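O-methyltransferase family 2 (Planctopirus limnophila, PDB 5I2H) probably transfers a methyl group from S-adenosyl-L-methionine to a hydroxyl of a small-molecule acceptor, and can bind the flavone apigenin. Local coordinates at residues M4-A9 / V214-P219; D8-P13 / R175-L180; I234-A239 / L248-G253; D348-S353 / L358-K363. All blocks are in the same frame, centred on the assembly; numbering follows the deposited sequence. Where two conformers were deposited one is given.

Interaction 1: residues M4-A9 / V214-P219; sequences MAVKDA and VLQKYP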
loop_
_atom_site.group_PDB
_atom_site.type_symbol
_atom_site.label_atom_id
_atom_site.label_comp_id
_atom_site.label_asym_id
_atom_site.label_seq_id
_atom_site.Cartn_x
_atom_site.Cartn_y
_atom_site.Cartn_z
HETATM N N MSE A 4 -23.864 -23.400 28.565
HETATM C CA MSE A 4 -22.659 -24.037 29.089
HETATM C C MSE A 4 -21.359 -23.500 28.468
HETATM O O MSE A 4 -20.610 -22.810 29.156
HETATM C CB MSE A 4 -22.708 -25.556 28.910
HETATM C CG MSE A 4 -21.611 -26.258 29.696
HETATM SE SE MSE A 4 -21.978 -26.236 31.620
HETATM C CE MSE A 4 -23.099 -27.834 31.687
ATOM N N ALA A 5 -21.061 -23.832 27.205
ATOM C CA ALA A 5 -19.815 -23.346 26.608
ATOM C C ALA A 5 -19.772 -21.824 26.649
ATOM O O ALA A 5 -20.788 -21.153 26.409
ATOM C CB ALA A 5 -19.669 -23.818 25.160
ATOM N N VAL A 6 -18.597 -21.272 26.962
ATOM C CA VAL A 6 -18.458 -19.826 27.067
ATOM C C VAL A 6 -17.273 -19.384 26.211
ATOM O O VAL A 6 -16.135 -19.811 26.439
ATOM C CB VAL A 6 -18.305 -19.346 28.524
ATOM C CG1 VAL A 6 -18.048 -17.832 28.568
ATOM C CG2 VAL A 6 -19.572 -19.612 29.319
ATOM N N LYS A 7 -17.550 -18.538 25.218
ATOM C CA LYS A 7 -16.512 -17.937 24.388
ATOM C C LYS A 7 -15.677 -16.977 25.223
ATOM O O LYS A 7 -16.221 -16.072 25.868
ATOM C CB LYS A 7 -17.158 -17.210 23.209
ATOM C CG LYS A 7 -16.170 -16.596 22.240
ATOM C CD LYS A 7 -16.883 -15.992 21.017
ATOM C CE LYS A 7 -15.843 -15.364 20.084
ATOM N NZ LYS A 7 -14.929 -16.435 19.567
ATOM N N ASP A 8 -14.356 -17.166 25.193
ATOM C CA ASP A 8 -13.416 -16.385 26.002
ATOM C C ASP A 8 -13.089 -15.071 25.300
ATOM O O ASP A 8 -12.419 -15.079 24.266
ATOM C CB ASP A 8 -12.158 -17.216 26.225
ATOM C CG ASP A 8 -11.158 -16.568 27.186
ATOM O OD1 ASP A 8 -11.280 -15.376 27.552
ATOM O OD2 ASP A 8 -10.227 -17.300 27.599
ATOM N N ALA A 9 -13.543 -13.937 25.850
ATOM C CA ALA A 9 -13.261 -12.635 25.250
ATOM C C ALA A 9 -12.067 -11.940 25.896
ATOM O O ALA A 9 -11.755 -10.789 25.530
ATOM C CB ALA A 9 -14.498 -11.713 25.332
ATOM N N VAL A 214 -15.287 -6.448 28.700
ATOM C CA VAL A 214 -15.251 -5.781 30.001
ATOM C C VAL A 214 -16.123 -6.528 31.005
ATOM O O VAL A 214 -15.736 -6.732 32.169
ATOM C CB VAL A 214 -15.685 -4.311 29.842
ATOM C CG1 VAL A 214 -15.925 -3.653 31.207
ATOM C CG2 VAL A 214 -14.609 -3.558 29.057
ATOM N N LEU A 215 -17.297 -6.984 30.571
ATOM C CA LEU A 215 -18.176 -7.683 31.511
ATOM C C LEU A 215 -17.595 -9.022 31.961
ATOM O O LEU A 215 -17.873 -9.449 33.092
ATOM C CB LEU A 215 -19.561 -7.921 30.898
ATOM C CG LEU A 215 -20.400 -6.666 30.625
ATOM C CD1 LEU A 215 -21.792 -7.065 30.056
ATOM C CD2 LEU A 215 -20.528 -5.764 31.864
ATOM N N GLN A 216 -16.835 -9.725 31.100
ATOM C CA GLN A 216 -16.144 -10.925 31.583
ATOM C C GLN A 216 -15.054 -10.575 32.586
ATOM O O GLN A 216 -14.813 -11.333 33.540
ATOM C CB GLN A 216 -15.548 -11.726 30.422
ATOM C CG GLN A 216 -16.574 -12.296 29.457
ATOM C CD GLN A 216 -15.930 -13.305 28.543
ATOM O OE1 GLN A 216 -14.700 -13.326 28.417
ATOM N NE2 GLN A 216 -16.737 -14.166 27.916
ATOM N N LYS A 217 -14.393 -9.443 32.404
ATOM C CA LYS A 217 -13.352 -9.053 33.341
ATOM C C LYS A 217 -13.932 -8.615 34.681
ATOM O O LYS A 217 -13.306 -8.821 35.729
ATOM C CB LYS A 217 -12.521 -7.923 32.753
ATOM C CG LYS A 217 -11.455 -7.439 33.736
ATOM C CD LYS A 217 -10.346 -6.756 33.058
ATOM C CE LYS A 217 -9.098 -6.829 33.957
ATOM N NZ LYS A 217 -8.455 -8.194 33.963
ATOM N N TYR A 218 -15.115 -8.000 34.659
ATOM C CA TYR A 218 -15.721 -7.366 35.827
ATOM C C TYR A 218 -17.089 -8.003 36.038
ATOM O O TYR A 218 -18.114 -7.483 35.567
ATOM C CB TYR A 218 -15.832 -5.857 35.630
ATOM C CG TYR A 218 -14.514 -5.116 35.623
ATOM C CD1 TYR A 218 -13.810 -4.897 36.806
ATOM C CD2 TYR A 218 -13.977 -4.626 34.441
ATOM C CE1 TYR A 218 -12.618 -4.207 36.813
ATOM C CE2 TYR A 218 -12.778 -3.927 34.437
ATOM C CZ TYR A 218 -12.101 -3.727 35.619
ATOM O OH TYR A 218 -10.912 -3.024 35.610
ATOM N N PRO A 219 -17.146 -9.126 36.746
ATOM C CA PRO A 219 -18.417 -9.866 36.889
ATOM C C PRO A 219 -19.534 -9.097 37.596
ATOM O O PRO A 219 -20.707 -9.506 37.500
ATOM C CB PRO A 219 -18.003 -11.096 37.702
ATOM C CG PRO A 219 -16.528 -11.206 37.507
ATOM C CD PRO A 219 -16.012 -9.822 37.370
HETATM O O HOH W 1 -13.297 -15.079 29.932
#

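Interaction 2: residues D8-P13 / R175-L180; sequences DALRFP and RFADVL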
loop_
_atom_site.group_PDB
_atom_site.type_symbol
_atom_site.label_atom_id
_atom_site.label_comp_id
_atom_site.label_asym_id
_atom_site.label_seq_id
_atom_site.Cartn_x
_atom_site.Cartn_y
_atom_site.Cartn_z
ATOM N N ASP A 8 -14.356 -17.166 25.193
ATOM C CA ASP A 8 -13.416 -16.385 26.002
ATOM C C ASP A 8 -13.089 -15.071 25.300
ATOM O O ASP A 8 -12.419 -15.079 24.266
ATOM C CB ASP A 8 -12.158 -17.216 26.225
ATOM C CG ASP A 8 -11.158 -16.568 27.186
ATOM O OD1 ASP A 8 -11.280 -15.376 27.552
ATOM O OD2 ASP A 8 -10.227 -17.300 27.599
ATOM N N ALA A 9 -13.543 -13.937 25.850
ATOM C CA ALA A 9 -13.261 -12.635 25.250
ATOM C C ALA A 9 -12.067 -11.940 25.896
ATOM O O ALA A 9 -11.755 -10.789 25.530
ATOM C CB ALA A 9 -14.498 -11.713 25.332
ATOM N N LEU A 10 -11.380 -12.610 26.837
ATOM C CA LEU A 10 -10.256 -12.003 27.546
ATOM C C LEU A 10 -8.900 -12.523 27.109
ATOM O O LEU A 10 -7.888 -11.841 27.340
ATOM C CB LEU A 10 -10.389 -12.217 29.060
ATOM C CG LEU A 10 -11.605 -11.504 29.670
ATOM C CD1 LEU A 10 -11.734 -11.852 31.144
ATOM C CD2 LEU A 10 -11.549 -9.974 29.475
ATOM N N ARG A 11 -8.843 -13.703 26.503
ATOM C CA ARG A 11 -7.557 -14.232 26.079
ATOM C C ARG A 11 -6.971 -13.338 24.994
ATOM O O ARG A 11 -7.659 -12.978 24.030
ATOM C CB ARG A 11 -7.719 -15.655 25.564
ATOM C CG ARG A 11 -6.402 -16.269 25.105
ATOM C CD ARG A 11 -5.978 -17.435 25.981
ATOM N NE ARG A 11 -6.689 -18.671 25.659
ATOM C CZ ARG A 11 -6.146 -19.716 25.048
ATOM N NH1 ARG A 11 -6.875 -20.800 24.812
ATOM N NH2 ARG A 11 -4.876 -19.686 24.679
ATOM N N PHE A 12 -5.696 -12.983 25.148
ATOM C CA PHE A 12 -5.035 -12.151 24.151
ATOM C C PHE A 12 -4.839 -12.944 22.856
ATOM O O PHE A 12 -4.612 -14.152 22.893
ATOM C CB PHE A 12 -3.672 -11.665 24.639
ATOM C CG PHE A 12 -3.728 -10.863 25.897
ATOM C CD1 PHE A 12 -4.648 -9.830 26.057
ATOM C CD2 PHE A 12 -2.859 -11.149 26.934
ATOM C CE1 PHE A 12 -4.688 -9.082 27.231
ATOM C CE2 PHE A 12 -2.890 -10.418 28.111
ATOM C CZ PHE A 12 -3.804 -9.377 28.262
ATOM N N PRO A 13 -4.932 -12.308 21.692
ATOM C CA PRO A 13 -4.677 -13.048 20.456
ATOM C C PRO A 13 -3.238 -13.520 20.413
ATOM O O PRO A 13 -2.336 -12.877 20.981
ATOM C CB PRO A 13 -4.985 -12.025 19.355
ATOM C CG PRO A 13 -5.097 -10.751 19.990
ATOM C CD PRO A 13 -5.341 -10.914 21.457
ATOM N N ARG A 175 -7.236 -6.662 24.845
ATOM C CA ARG A 175 -6.358 -5.600 25.325
ATOM C C ARG A 175 -7.163 -4.506 26.008
ATOM O O ARG A 175 -6.842 -4.076 27.123
ATOM C CB ARG A 175 -5.566 -5.000 24.163
ATOM C CG ARG A 175 -4.672 -5.956 23.455
ATOM C CD ARG A 175 -3.573 -6.444 24.348
ATOM N NE ARG A 175 -2.875 -7.582 23.764
ATOM C CZ ARG A 175 -1.914 -8.226 24.411
ATOM N NH1 ARG A 175 -1.578 -7.829 25.640
ATOM N NH2 ARG A 175 -1.300 -9.247 23.840
ATOM N N PHE A 176 -8.212 -4.039 25.336
ATOM C CA PHE A 176 -9.040 -2.976 25.873
ATOM C C PHE A 176 -9.511 -3.296 27.279
ATOM O O PHE A 176 -9.398 -2.460 28.187
ATOM C CB PHE A 176 -10.246 -2.759 24.962
ATOM C CG PHE A 176 -11.194 -1.718 25.474
ATOM C CD1 PHE A 176 -11.013 -0.396 25.151
ATOM C CD2 PHE A 176 -12.260 -2.067 26.264
ATOM C CE1 PHE A 176 -11.880 0.567 25.630
ATOM C CE2 PHE A 176 -13.138 -1.120 26.762
ATOM C CZ PHE A 176 -12.948 0.200 26.445
ATOM N N ALA A 177 -10.089 -4.489 27.465
ATOM C CA ALA A 177 -10.555 -4.863 28.794
ATOM C C ALA A 177 -9.384 -4.933 29.778
ATOM O O ALA A 177 -9.522 -4.561 30.956
ATOM C CB ALA A 177 -11.319 -6.183 28.738
ATOM N N ASP A 178 -8.222 -5.404 29.310
ATOM C CA ASP A 178 -7.083 -5.533 30.201
ATOM C C ASP A 178 -6.610 -4.177 30.715
ATOM O O ASP A 178 -6.146 -4.073 31.865
ATOM C CB ASP A 178 -5.952 -6.272 29.478
ATOM C CG ASP A 178 -4.753 -6.511 30.370
ATOM O OD1 ASP A 178 -4.895 -7.215 31.391
ATOM O OD2 ASP A 178 -3.669 -5.977 30.047
ATOM N N VAL A 179 -6.696 -3.127 29.902
ATOM C CA VAL A 179 -6.140 -1.835 30.327
ATOM C C VAL A 179 -7.181 -0.865 30.868
ATOM O O VAL A 179 -6.795 0.195 31.387
ATOM C CB VAL A 179 -5.347 -1.136 29.205
ATOM C CG1 VAL A 179 -4.248 -2.073 28.690
ATOM C CG2 VAL A 179 -6.276 -0.672 28.079
ATOM N N LEU A 180 -8.471 -1.180 30.782
ATOM C CA LEU A 180 -9.472 -0.293 31.367
ATOM C C LEU A 180 -9.379 -0.307 32.889
ATOM O O LEU A 180 -9.565 -1.370 33.495
ATOM C CB LEU A 180 -10.870 -0.712 30.938
ATOM C CG LEU A 180 -11.985 0.124 31.551
ATOM C CD1 LEU A 180 -11.935 1.557 31.040
ATOM C CD2 LEU A 180 -13.312 -0.523 31.212
HETATM O O HOH W 2 -1.795 -10.265 21.266
#

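Interaction 3: residues I234-A239 / L248-G253; sequences IAAELA and LELHAG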
loop_
_atom_site.group_PDB
_atom_site.type_symbol
_atom_site.label_atom_id
_atom_site.label_comp_id
_atom_site.label_asym_id
_atom_site.label_seq_id
_atom_site.Cartn_x
_atom_site.Cartn_y
_atom_site.Cartn_z
ATOM N N ILE A 234 -26.820 -8.890 16.125
ATOM C CA ILE A 234 -25.508 -9.525 16.250
ATOM C C ILE A 234 -25.075 -9.526 17.707
ATOM O O ILE A 234 -24.585 -10.540 18.218
ATOM C CB ILE A 234 -24.458 -8.831 15.357
ATOM C CG1 ILE A 234 -24.683 -9.165 13.886
ATOM C CG2 ILE A 234 -23.081 -9.289 15.706
ATOM C CD1 ILE A 234 -25.345 -8.047 13.142
ATOM N N ALA A 235 -25.253 -8.389 18.396
ATOM C CA ALA A 235 -24.897 -8.326 19.808
ATOM C C ALA A 235 -25.635 -9.386 20.605
ATOM O O ALA A 235 -25.054 -9.993 21.501
ATOM C CB ALA A 235 -25.197 -6.948 20.399
ATOM N N ALA A 236 -26.909 -9.630 20.291
ATOM C CA ALA A 236 -27.674 -10.607 21.059
ATOM C C ALA A 236 -27.049 -11.991 20.928
ATOM O O ALA A 236 -26.930 -12.731 21.917
ATOM C CB ALA A 236 -29.126 -10.648 20.578
ATOM N N GLU A 237 -26.646 -12.360 19.703
ATOM C CA GLU A 237 -25.997 -13.654 19.480
ATOM C C GLU A 237 -24.688 -13.738 20.254
ATOM O O GLU A 237 -24.415 -14.728 20.966
ATOM C CB GLU A 237 -25.751 -13.862 17.977
ATOM C CG GLU A 237 -24.839 -15.051 17.647
ATOM C CD GLU A 237 -25.395 -16.377 18.194
ATOM O OE1 GLU A 237 -26.633 -16.512 18.319
ATOM O OE2 GLU A 237 -24.610 -17.278 18.530
ATOM N N LEU A 238 -23.862 -12.693 20.133
ATOM C CA LEU A 238 -22.539 -12.755 20.751
ATOM C C LEU A 238 -22.621 -12.695 22.273
ATOM O O LEU A 238 -21.803 -13.328 22.961
ATOM C CB LEU A 238 -21.643 -11.638 20.195
ATOM C CG LEU A 238 -21.420 -11.706 18.681
ATOM C CD1 LEU A 238 -20.546 -10.539 18.284
ATOM C CD2 LEU A 238 -20.797 -13.076 18.295
ATOM N N ALA A 239 -23.620 -11.989 22.817
ATOM C CA ALA A 239 -23.822 -11.989 24.265
ATOM C C ALA A 239 -24.121 -13.386 24.776
ATOM O O ALA A 239 -23.691 -13.753 25.873
ATOM C CB ALA A 239 -24.969 -11.052 24.662
ATOM N N LEU A 248 -26.372 -7.864 30.202
ATOM C CA LEU A 248 -26.329 -6.978 29.050
ATOM C C LEU A 248 -27.756 -6.622 28.625
ATOM O O LEU A 248 -28.638 -7.484 28.577
ATOM C CB LEU A 248 -25.575 -7.659 27.892
ATOM C CG LEU A 248 -25.159 -6.784 26.733
ATOM C CD1 LEU A 248 -23.986 -5.877 27.152
ATOM C CD2 LEU A 248 -24.771 -7.675 25.577
ATOM N N GLU A 249 -27.988 -5.353 28.330
ATOM C CA GLU A 249 -29.230 -4.916 27.708
ATOM C C GLU A 249 -28.903 -4.341 26.345
ATOM O O GLU A 249 -27.855 -3.712 26.175
ATOM C CB GLU A 249 -29.940 -3.845 28.499
ATOM C CG GLU A 249 -30.302 -4.223 29.888
ATOM C CD GLU A 249 -30.798 -3.027 30.716
ATOM O OE1 GLU A 249 -30.965 -1.884 30.193
ATOM O OE2 GLU A 249 -30.987 -3.249 31.911
ATOM N N LEU A 250 -29.825 -4.530 25.407
ATOM C CA LEU A 250 -29.703 -4.040 24.036
ATOM C C LEU A 250 -30.807 -3.018 23.798
ATOM O O LEU A 250 -31.993 -3.352 23.889
ATOM C CB LEU A 250 -29.813 -5.191 23.030
ATOM C CG LEU A 250 -28.921 -6.392 23.344
ATOM C CD1 LEU A 250 -29.211 -7.579 22.374
ATOM C CD2 LEU A 250 -27.435 -6.012 23.340
ATOM N N HIS A 251 -30.419 -1.779 23.511
ATOM C CA HIS A 251 -31.360 -0.689 23.294
ATOM C C HIS A 251 -31.218 -0.120 21.894
ATOM O O HIS A 251 -30.122 0.314 21.501
ATOM C CB HIS A 251 -31.153 0.426 24.309
ATOM C CG HIS A 251 -31.460 0.016 25.699
ATOM N ND1 HIS A 251 -32.533 0.521 26.393
ATOM C CD2 HIS A 251 -30.874 -0.885 26.514
ATOM C CE1 HIS A 251 -32.559 -0.018 27.602
ATOM N NE2 HIS A 251 -31.561 -0.873 27.700
ATOM N N ALA A 252 -32.334 -0.100 21.161
ATOM C CA ALA A 252 -32.388 0.542 19.859
ATOM C C ALA A 252 -32.590 2.031 20.069
ATOM O O ALA A 252 -33.418 2.456 20.886
ATOM C CB ALA A 252 -33.523 -0.042 19.004
ATOM N N GLY A 253 -31.825 2.828 19.351
ATOM C CA GLY A 253 -32.033 4.248 19.484
ATOM C C GLY A 253 -31.162 4.997 18.514
ATOM O O GLY A 253 -30.234 4.441 17.906
#

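Interaction 4: residues D348-S353 / L358-K363; sequences DCIPTS and LILSEK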
loop_
_atom_site.group_PDB
_atom_site.type_symbol
_atom_site.label_atom_id
_atom_site.label_comp_id
_atom_site.label_asym_id
_atom_site.label_seq_id
_atom_site.Cartn_x
_atom_site.Cartn_y
_atom_site.Cartn_z
ATOM N N ASP A 348 -6.095 10.171 30.919
ATOM C CA ASP A 348 -4.975 9.365 30.444
ATOM C C ASP A 348 -5.260 8.900 29.022
ATOM O O ASP A 348 -6.396 8.970 28.543
ATOM C CB ASP A 348 -4.754 8.163 31.374
ATOM C CG ASP A 348 -3.333 7.654 31.359
ATOM O OD1 ASP A 348 -2.542 8.109 30.512
ATOM O OD2 ASP A 348 -3.007 6.790 32.217
ATOM N N CYS A 349 -4.213 8.407 28.359
ATOM C CA CYS A 349 -4.304 7.778 27.039
ATOM C C CYS A 349 -3.518 6.474 27.121
ATOM O O CYS A 349 -2.347 6.491 27.510
ATOM C CB CYS A 349 -3.739 8.718 25.954
ATOM S SG CYS A 349 -3.746 8.073 24.305
ATOM N N ILE A 350 -4.152 5.343 26.812
ATOM C CA ILE A 350 -3.547 4.032 27.003
ATOM C C ILE A 350 -3.659 3.223 25.715
ATOM O O ILE A 350 -4.770 2.967 25.244
ATOM C CB ILE A 350 -4.195 3.243 28.155
ATOM C CG1 ILE A 350 -4.254 4.068 29.446
ATOM C CG2 ILE A 350 -3.472 1.915 28.323
ATOM C CD1 ILE A 350 -5.119 3.409 30.513
ATOM N N PRO A 351 -2.556 2.756 25.137
ATOM C CA PRO A 351 -2.651 1.972 23.897
ATOM C C PRO A 351 -3.376 0.647 24.114
ATOM O O PRO A 351 -3.237 0.005 25.162
ATOM C CB PRO A 351 -1.188 1.733 23.506
ATOM C CG PRO A 351 -0.388 2.716 24.330
ATOM C CD PRO A 351 -1.167 2.998 25.559
ATOM N N THR A 352 -4.152 0.246 23.100
ATOM C CA THR A 352 -4.778 -1.074 23.083
ATOM C C THR A 352 -4.050 -1.914 22.043
ATOM O O THR A 352 -2.928 -2.382 22.306
ATOM C CB THR A 352 -6.297 -0.952 22.885
ATOM O OG1 THR A 352 -6.574 -0.300 21.643
ATOM C CG2 THR A 352 -6.936 -0.117 24.067
ATOM N N SER A 353 -4.657 -2.165 20.878
ATOM C CA SER A 353 -3.959 -2.839 19.783
ATOM C C SER A 353 -4.554 -2.351 18.469
ATOM O O SER A 353 -5.504 -1.565 18.459
ATOM C CB SER A 353 -4.058 -4.367 19.875
ATOM O OG SER A 353 -3.296 -4.946 18.819
ATOM N N LEU A 358 -7.070 4.089 24.137
ATOM C CA LEU A 358 -8.176 4.382 25.042
ATOM C C LEU A 358 -7.880 5.735 25.676
ATOM O O LEU A 358 -6.901 5.881 26.427
ATOM C CB LEU A 358 -8.324 3.285 26.099
ATOM C CG LEU A 358 -9.248 3.622 27.274
ATOM C CD1 LEU A 358 -10.694 3.986 26.836
ATOM C CD2 LEU A 358 -9.241 2.456 28.288
ATOM N N ILE A 359 -8.696 6.727 25.343
ATOM C CA ILE A 359 -8.598 8.057 25.931
ATOM C C ILE A 359 -9.625 8.126 27.052
ATOM O O ILE A 359 -10.830 8.052 26.798
ATOM C CB ILE A 359 -8.854 9.144 24.877
ATOM C CG1 ILE A 359 -7.915 8.982 23.687
ATOM C CG2 ILE A 359 -8.784 10.570 25.486
ATOM C CD1 ILE A 359 -8.384 9.873 22.531
ATOM N N LEU A 360 -9.156 8.302 28.282
ATOM C CA LEU A 360 -10.000 8.304 29.469
ATOM C C LEU A 360 -10.196 9.728 29.969
ATOM O O LEU A 360 -9.217 10.472 30.101
ATOM C CB LEU A 360 -9.368 7.459 30.576
ATOM C CG LEU A 360 -9.396 5.964 30.408
ATOM C CD1 LEU A 360 -7.992 5.494 30.269
ATOM C CD2 LEU A 360 -10.042 5.371 31.645
ATOM N N SER A 361 -11.456 10.099 30.222
ATOM C CA SER A 361 -11.805 11.386 30.805
ATOM C C SER A 361 -12.889 11.177 31.855
ATOM O O SER A 361 -13.623 10.183 31.830
ATOM C CB SER A 361 -12.279 12.376 29.743
ATOM O OG SER A 361 -11.334 12.484 28.697
ATOM N N GLU A 362 -12.988 12.135 32.780
ATOM C CA GLU A 362 -13.821 11.974 33.964
ATOM C C GLU A 362 -14.773 13.156 34.116
ATOM O O GLU A 362 -14.382 14.311 33.934
ATOM C CB GLU A 362 -12.950 11.823 35.227
ATOM C CG GLU A 362 -13.736 11.429 36.462
ATOM C CD GLU A 362 -12.858 11.184 37.687
ATOM O OE1 GLU A 362 -11.820 10.495 37.572
ATOM O OE2 GLU A 362 -13.207 11.682 38.770
ATOM N N LYS A 363 -16.026 12.856 34.450
ATOM C CA LYS A 363 -17.022 13.897 34.660
ATOM C C LYS A 363 -16.713 14.605 35.964
ATOM O O LYS A 363 -16.542 13.955 37.006
ATOM C CB LYS A 363 -18.430 13.299 34.725
ATOM C CG LYS A 363 -19.535 14.331 35.013
ATOM C CD LYS A 363 -19.947 15.015 33.706
ATOM C CE LYS A 363 -21.099 15.948 33.888
ATOM N NZ LYS A 363 -22.418 15.319 33.623
#

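Interaction 1: residues M4-A9 / V214-P219
The carboxamide of Gln216, near the C-terminal end of helix 209-217, reaches across to Lys7 and Ala9 of the N-terminal segment 4-9, and this side chain makes every contact on the helix side. Two direct hydrogen bonds use its two ends. NE2 of Gln216 donates to the backbone O of Lys7 at 2.8 Å; the acceptor lies close to the amide plane, and the N-H meets it nearly along the C=O axis. In return the backbone N of Ala9 donates a hydrogen bond to OE1 of Gln216 at 2.9 Å, arriving tilted 31° from the carbonyl plane. The side chain gets there by running extended beyond CG (chi2 -167°), which carries the amide straight off the helix. A water adds a third link, donating both to Gln216 OE1 at 2.7 Å and to Asp8 OD1, which is also held by Leu10 N.

Van der Waals contacts of two methyls flank the amide. CG1 of Val6 comes within 3.9 Å of Gln216 NE2, approaching from the opposite direction, and CB of Ala9 lies 3.5 Å from Gln216 OE1.

NE2 also donates to the backbone O of Thr242, so both its protons can be used, while OE1 collects two donors. Gripped at both ends, the amide has its flip settled: it pairs with one backbone acceptor, Lys7 O, and one backbone donor, Ala9 N, and pins an otherwise irregular N-terminal segment to the methyltransferase domain.

Interaction 2: residues D8-P13 / R175-L180
A flat cation-pi stack between Phe12, in the loop ahead of helix 18-24, and Arg175, in the last turns of helix 154-179, dominates this surface contact. In the conformer given, one of two for this arginine, the guanidinium of Arg175 lies on one face of the Phe12 ring with the two planes only 1° apart, and CZ of Arg175 stands 3.8 Å from the ring centroid. NH1 sits over the ring, whereas NH2 of Arg175 is shifted toward CG, where the ring joins CB, and comes 3.5 Å from CB of Phe12. A bend at chi2 (-65°) turns the arginine chain so that its flat end can lie down on the ring. In the same conformer a water in the guanidinium plane accepts from Arg175 NH2 at 2.8 Å and donates to O of Pro13, tying the charged group to the loop backbone.

The ring edge is used as well. Asp178 sets CB near the ring plane and its CG 3.7 Å from CZ of Phe12, with carboxylate and ring almost perpendicular. Farther back along the loop, CD2 of Leu10 rests on CB of Ala177 at 3.9 Å. At Asp8 OD1 the bond from Leu10 N closes an Asx turn, and Arg11 N adds a second donor from the same face of the carboxylate.

Helix 209-217 lies alongside, with Ala213 touching Ala177; Pro13 packs on Phe104 of the second subunit, and Phe176 meets Tyr210 and His300 edge-to-face.

Interaction 3: residues I234-A239 / L248-G253
Leu250, on edge strand 248-252, reaches across to Ala235 and Ala236 of helix 229-241 and forks between them. From CB, which points toward the helix, the chain leaves with CG beside the backbone N (chi1 -49°). At CG it divides: CD1 lands 3.6 Å from CB of Ala236, equally close to that residue's CA, while CD2 meets CB of Ala235 at 3.8 Å. One leucine thus straddles two consecutive alanines. A turn further along the helix, Ala239 receives the second leucine. Leu248 has CG anti to the backbone N instead (chi1 -167°), and its CD2 touches Ala239 CB at 3.5 Å.

The three alanines keep the helix surface low, and its axis passes 9.4 Å from that of the strand, running almost exactly antiparallel to it at 174°. The interface is wholly apolar. Both leucines also lean on Ile225 of the adjacent parallel strand 222-227, and Leu248 continues onto Leu215 and Thr211 of helix 209-217.

On the strand's other side, His251 NE2 donates to Glu249 OE1 at 2.8 Å, and Glu249 forms a salt bridge with Arg222. Strand 222-227, helix 229-241 and strand 248-252 make a beta-alpha-beta crossover, the repeating unit of the Rossmann-like fold of S-adenosylmethionine-dependent methyltransferases.

Interaction 4: residues D348-S353 / L358-K363
CG1 of Ile350 and CG of Leu360 both stand beside the backbone N of their own residue (chi1 -52° for Ile350, -73° for Leu360), and from diagonal positions on one face of a beta hairpin the terminal methyls converge, CD1 of Ile350 to CD1 of Leu360 at 3.6 Å. Strand 357-362 lies antiparallel beside strand 296-301, and 345-351 pairs antiparallel on its outer side as the last of the seven strands, as in other class I methyltransferases.

Four backbone hydrogen bonds hold the register. Asp348 and Leu360 form one hydrogen-bonded pair, with N of Asp348 to O of Leu360 at 3.2 Å and N of Leu360 to O of Asp348 at 2.9 Å. Ile350 and Leu358 form the other, N of Ile350 to O of Leu358 and N of Leu358 to O of Ile350, each 2.8 Å. Between them Cys349 faces Ile359 as a non-hydrogen-bonded pair, its SG 4.3 Å from CG1 of Ile359 on the opposite face of the sheet from Ile350.

That Cys349 face is covered by helix 332-341, where Ile359 meets Tyr335 and Ile339. The face bearing Leu358 and Ile350 is covered by helix 154-179 through Phe176 and Val179. Beyond the strand end, Thr352 OG1 is hydrogen-bonded to His300 NE2, while its methyl CG2 lies across from CB of Leu358 at 4.2 Å.

Interactions 1 and 2 are surface contacts that start from the same N-terminal segment and share Asp8 and Ala9; one fastens it to helix 209-217 by amide hydrogen bonds, the other to helix 154-179 by a cation-pi stack. The two helices meet through Val214 on Phe176, and just past their ends Tyr218 OH probably hydrogen-bonds to Leu180 O. Interaction 3 is buried and purely apolar, reached from interaction 1 through Leu215 on Leu248. Interaction 4 is partly buried and relies on backbone pairing; it shares helix 154-179 with interaction 2, Arg175 touching Ser353. Interactions 3 and 4 involve the outermost strands of the same sheet, their nearest atoms about 17 Å apart.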